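Tannase (Lactobacillus plantarum, PDB 4J0G) probably hydrolyses the galloyl ester bonds of hydrolysable tannins, releasing gallic acid. Local coordinates at residues A200-C205 with G459-W464. Numbering follows the deposited sequence.
Sequences AVSAYC and GDLFSW. With HG (mercury (II) ion), chain D.
The indole of W464 meets strand 200-204 obliquely through its six-membered ring: CH2 lies 3.2 Å from V201 O and 4.0 Å from A200 CB, while L461 O of the same helix sits at the ring's edge, in its plane. A residue as small as A200 lets the broad indole come close to the strand. With CG anti to the backbone N (chi1 178°), W464 projects from the helix toward that carbonyl. The phenol of Y204 reaches toward the helix by its hydroxyl, OH 3.8 Å from L461 CD2 and hydrogen-bonded to D457 just before the helix. In this alpha/beta-hydrolase fold, strand 200-204 lies inside the mixed sheet between 158-161 and 411-415, and segment 459-464 of helix 458-469 runs nearly antiparallel to it, at 166° and 10.8 Å between axes. L461 branches over S202, CD1 3.4 Å from OG; the small serine leaves room for the leucine, and its OG is hydrogen-bonded to N161 OD1. Cutting L461 back to an alanine removes both methyls, and S202 and the Y204 hydroxyl would probably lose their apolar cover. Beyond the strand, C205 SG, a soft ligand suited to a soft metal, binds a mercury ion at 2.6 Å.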
ATOM      1  N   ALA A 200      -1.954 -13.253  -2.968  1.00 15.61           N
ATOM      2  CA  ALA A 200      -0.946 -12.755  -2.046  1.00 16.36           C
ATOM      3  C   ALA A 200      -0.831 -11.244  -2.127  1.00 17.44           C
ATOM      4  O   ALA A 200      -1.151 -10.638  -3.152  1.00 19.14           O
ATOM      5  CB  ALA A 200       0.398 -13.407  -2.319  1.00 17.14           C
ATOM      6  N   VAL A 201      -0.350 -10.641  -1.046  1.00 16.14           N
ATOM      7  CA  VAL A 201      -0.197  -9.198  -0.979  1.00 17.20           C
ATOM      8  C   VAL A 201       1.244  -8.796  -0.734  1.00 15.15           C
ATOM      9  O   VAL A 201       1.896  -9.291   0.189  1.00 14.18           O
ATOM     10  CB  VAL A 201      -1.077  -8.577   0.125  1.00 18.89           C
ATOM     11  CG1 VAL A 201      -0.703  -7.113   0.342  1.00 18.28           C
ATOM     12  CG2 VAL A 201      -2.551  -8.721  -0.232  1.00 19.12           C
ATOM     13  N   SER A 202       1.736  -7.894  -1.573  1.00 13.79           N
ATOM     14  CA  SER A 202       2.972  -7.187  -1.297  1.00 13.07           C
ATOM     15  C   SER A 202       2.632  -5.732  -1.050  1.00 13.11           C
ATOM     16  O   SER A 202       1.959  -5.105  -1.868  1.00 13.91           O
ATOM     17  CB  SER A 202       3.907  -7.306  -2.499  1.00 11.51           C
ATOM     18  OG  SER A 202       5.030  -6.464  -2.350  1.00 12.08           O
ATOM     19  N   ALA A 203       3.083  -5.193   0.080  1.00 13.01           N
ATOM     20  CA  ALA A 203       2.817  -3.793   0.381  1.00 12.05           C
ATOM     21  C   ALA A 203       4.004  -3.075   1.013  1.00 14.22           C
ATOM     22  O   ALA A 203       4.543  -3.505   2.037  1.00 14.06           O
ATOM     23  CB  ALA A 203       1.589  -3.682   1.284  1.00  5.91           C
ATOM     24  N   TYR A 204       4.389  -1.966   0.389  1.00 14.87           N
ATOM     25  CA  TYR A 204       5.415  -1.075   0.915  1.00 11.98           C
ATOM     26  C   TYR A 204       4.796   0.151   1.562  1.00 14.64           C
ATOM     27  O   TYR A 204       3.956   0.818   0.954  1.00 17.34           O
ATOM     28  CB  TYR A 204       6.387  -0.672  -0.185  1.00 13.36           C
ATOM     29  CG  TYR A 204       7.179  -1.841  -0.723  1.00 16.60           C
ATOM     30  CD1 TYR A 204       8.380  -2.222  -0.129  1.00 17.21           C
ATOM     31  CD2 TYR A 204       6.719  -2.576  -1.811  1.00 12.30           C
ATOM     32  CE1 TYR A 204       9.102  -3.298  -0.610  1.00 15.38           C
ATOM     33  CE2 TYR A 204       7.434  -3.647  -2.297  1.00 10.00           C
ATOM     34  CZ  TYR A 204       8.623  -4.005  -1.694  1.00 15.69           C
ATOM     35  OH  TYR A 204       9.336  -5.073  -2.181  1.00 20.19           O
ATOM     36  N   CYS A 205       5.221   0.451   2.785  1.00 14.09           N
ATOM     37  CA  CYS A 205       4.724   1.606   3.524  1.00 13.91           C
ATOM     38  C   CYS A 205       3.258   1.908   3.228  1.00 13.32           C
ATOM     39  O   CYS A 205       2.938   3.004   2.765  1.00 15.04           O
ATOM     40  CB  CYS A 205       5.544   2.840   3.159  1.00 12.42           C
ATOM     41  SG  CYS A 205       7.283   2.538   2.833  1.00 24.75           S
ATOM     42  N   GLY A 459      15.128  -9.092  -4.739  1.00 24.21           N
ATOM     43  CA  GLY A 459      15.601 -10.441  -4.505  1.00 23.63           C
ATOM     44  C   GLY A 459      14.738 -11.091  -3.435  1.00 24.38           C
ATOM     45  O   GLY A 459      14.341 -12.251  -3.587  1.00 21.81           O
ATOM     46  N   ASP A 460      14.427 -10.352  -2.367  1.00 26.27           N
ATOM     47  CA  ASP A 460      13.600 -10.888  -1.279  1.00 28.06           C
ATOM     48  C   ASP A 460      12.115 -10.982  -1.607  1.00 24.96           C
ATOM     49  O   ASP A 460      11.473 -11.974  -1.262  1.00 26.89           O
ATOM     50  CB  ASP A 460      13.753 -10.064   0.003  1.00 35.32           C
ATOM     51  CG  ASP A 460      15.150 -10.102   0.555  1.00 41.57           C
ATOM     52  OD1 ASP A 460      15.731 -11.207   0.583  1.00 43.19           O
ATOM     53  OD2 ASP A 460      15.657  -9.042   0.976  1.00 43.57           O
ATOM     54  N   LEU A 461      11.567  -9.979  -2.282  1.00 20.42           N
ATOM     55  CA  LEU A 461      10.166 -10.053  -2.679  1.00 19.67           C
ATOM     56  C   LEU A 461       9.932 -11.272  -3.576  1.00 17.34           C
ATOM     57  O   LEU A 461       8.969 -12.019  -3.381  1.00 14.52           O
ATOM     58  CB  LEU A 461       9.706  -8.751  -3.351  1.00 19.59           C
ATOM     59  CG  LEU A 461       8.340  -8.754  -4.039  1.00 18.85           C
ATOM     60  CD1 LEU A 461       7.231  -8.946  -3.014  1.00 18.51           C
ATOM     61  CD2 LEU A 461       8.132  -7.468  -4.822  1.00 18.51           C
ATOM     62  N   PHE A 462      10.815 -11.464  -4.556  1.00 25.74           N
ATOM     63  CA  PHE A 462      10.683 -12.566  -5.510  1.00 23.19           C
ATOM     64  C   PHE A 462      10.935 -13.951  -4.915  1.00 23.26           C
ATOM     65  O   PHE A 462      10.291 -14.920  -5.306  1.00 24.36           O
ATOM     66  CB  PHE A 462      11.639 -12.346  -6.678  1.00 24.03           C
ATOM     67  CG  PHE A 462      11.296 -11.158  -7.519  1.00 28.05           C
ATOM     68  CD1 PHE A 462      10.118 -10.460  -7.310  1.00 29.21           C
ATOM     69  CD2 PHE A 462      12.169 -10.711  -8.493  1.00 31.05           C
ATOM     70  CE1 PHE A 462       9.799  -9.355  -8.078  1.00 28.78           C
ATOM     71  CE2 PHE A 462      11.859  -9.603  -9.262  1.00 31.68           C
ATOM     72  CZ  PHE A 462      10.673  -8.924  -9.053  1.00 29.50           C
ATOM     73  N   SER A 463      11.856 -14.046  -3.959  1.00 23.46           N
ATOM     74  CA  SER A 463      12.100 -15.307  -3.267  1.00 22.11           C
ATOM     75  C   SER A 463      10.877 -15.679  -2.444  1.00 23.14           C
ATOM     76  O   SER A 463      10.499 -16.848  -2.342  1.00 24.89           O
ATOM     77  CB  SER A 463      13.311 -15.178  -2.341  1.00 20.30           C
ATOM     78  OG  SER A 463      14.520 -15.136  -3.079  1.00 21.84           O
ATOM     79  N   TRP A 464      10.259 -14.655  -1.866  1.00 20.28           N
ATOM     80  CA  TRP A 464       9.017 -14.810  -1.126  1.00 22.17           C
ATOM     81  C   TRP A 464       7.888 -15.296  -2.026  1.00 23.59           C
ATOM     82  O   TRP A 464       7.179 -16.245  -1.689  1.00 21.02           O
ATOM     83  CB  TRP A 464       8.662 -13.506  -0.408  1.00 20.81           C
ATOM     84  CG  TRP A 464       7.378 -13.570   0.336  1.00 22.17           C
ATOM     85  CD1 TRP A 464       7.158 -14.183   1.531  1.00 21.56           C
ATOM     86  CD2 TRP A 464       6.140 -12.945  -0.030  1.00 23.45           C
ATOM     87  NE1 TRP A 464       5.850 -14.016   1.914  1.00 23.24           N
ATOM     88  CE2 TRP A 464       5.205 -13.252   0.978  1.00 23.16           C
ATOM     89  CE3 TRP A 464       5.728 -12.166  -1.118  1.00 23.00           C
ATOM     90  CZ2 TRP A 464       3.882 -12.810   0.933  1.00 23.29           C
ATOM     91  CZ3 TRP A 464       4.413 -11.726  -1.161  1.00 24.74           C
ATOM     92  CH2 TRP A 464       3.508 -12.051  -0.142  1.00 24.69           C
TER
HETATM   93 HG    HG D 502       7.878   5.019   3.057  0.82 31.86          HG
HETATM   94  O   HOH W   1       8.665   7.665   3.856  1.00 14.79           O
HETATM   95  O   HOH W   2       5.488   5.312   2.096  1.00  7.56           O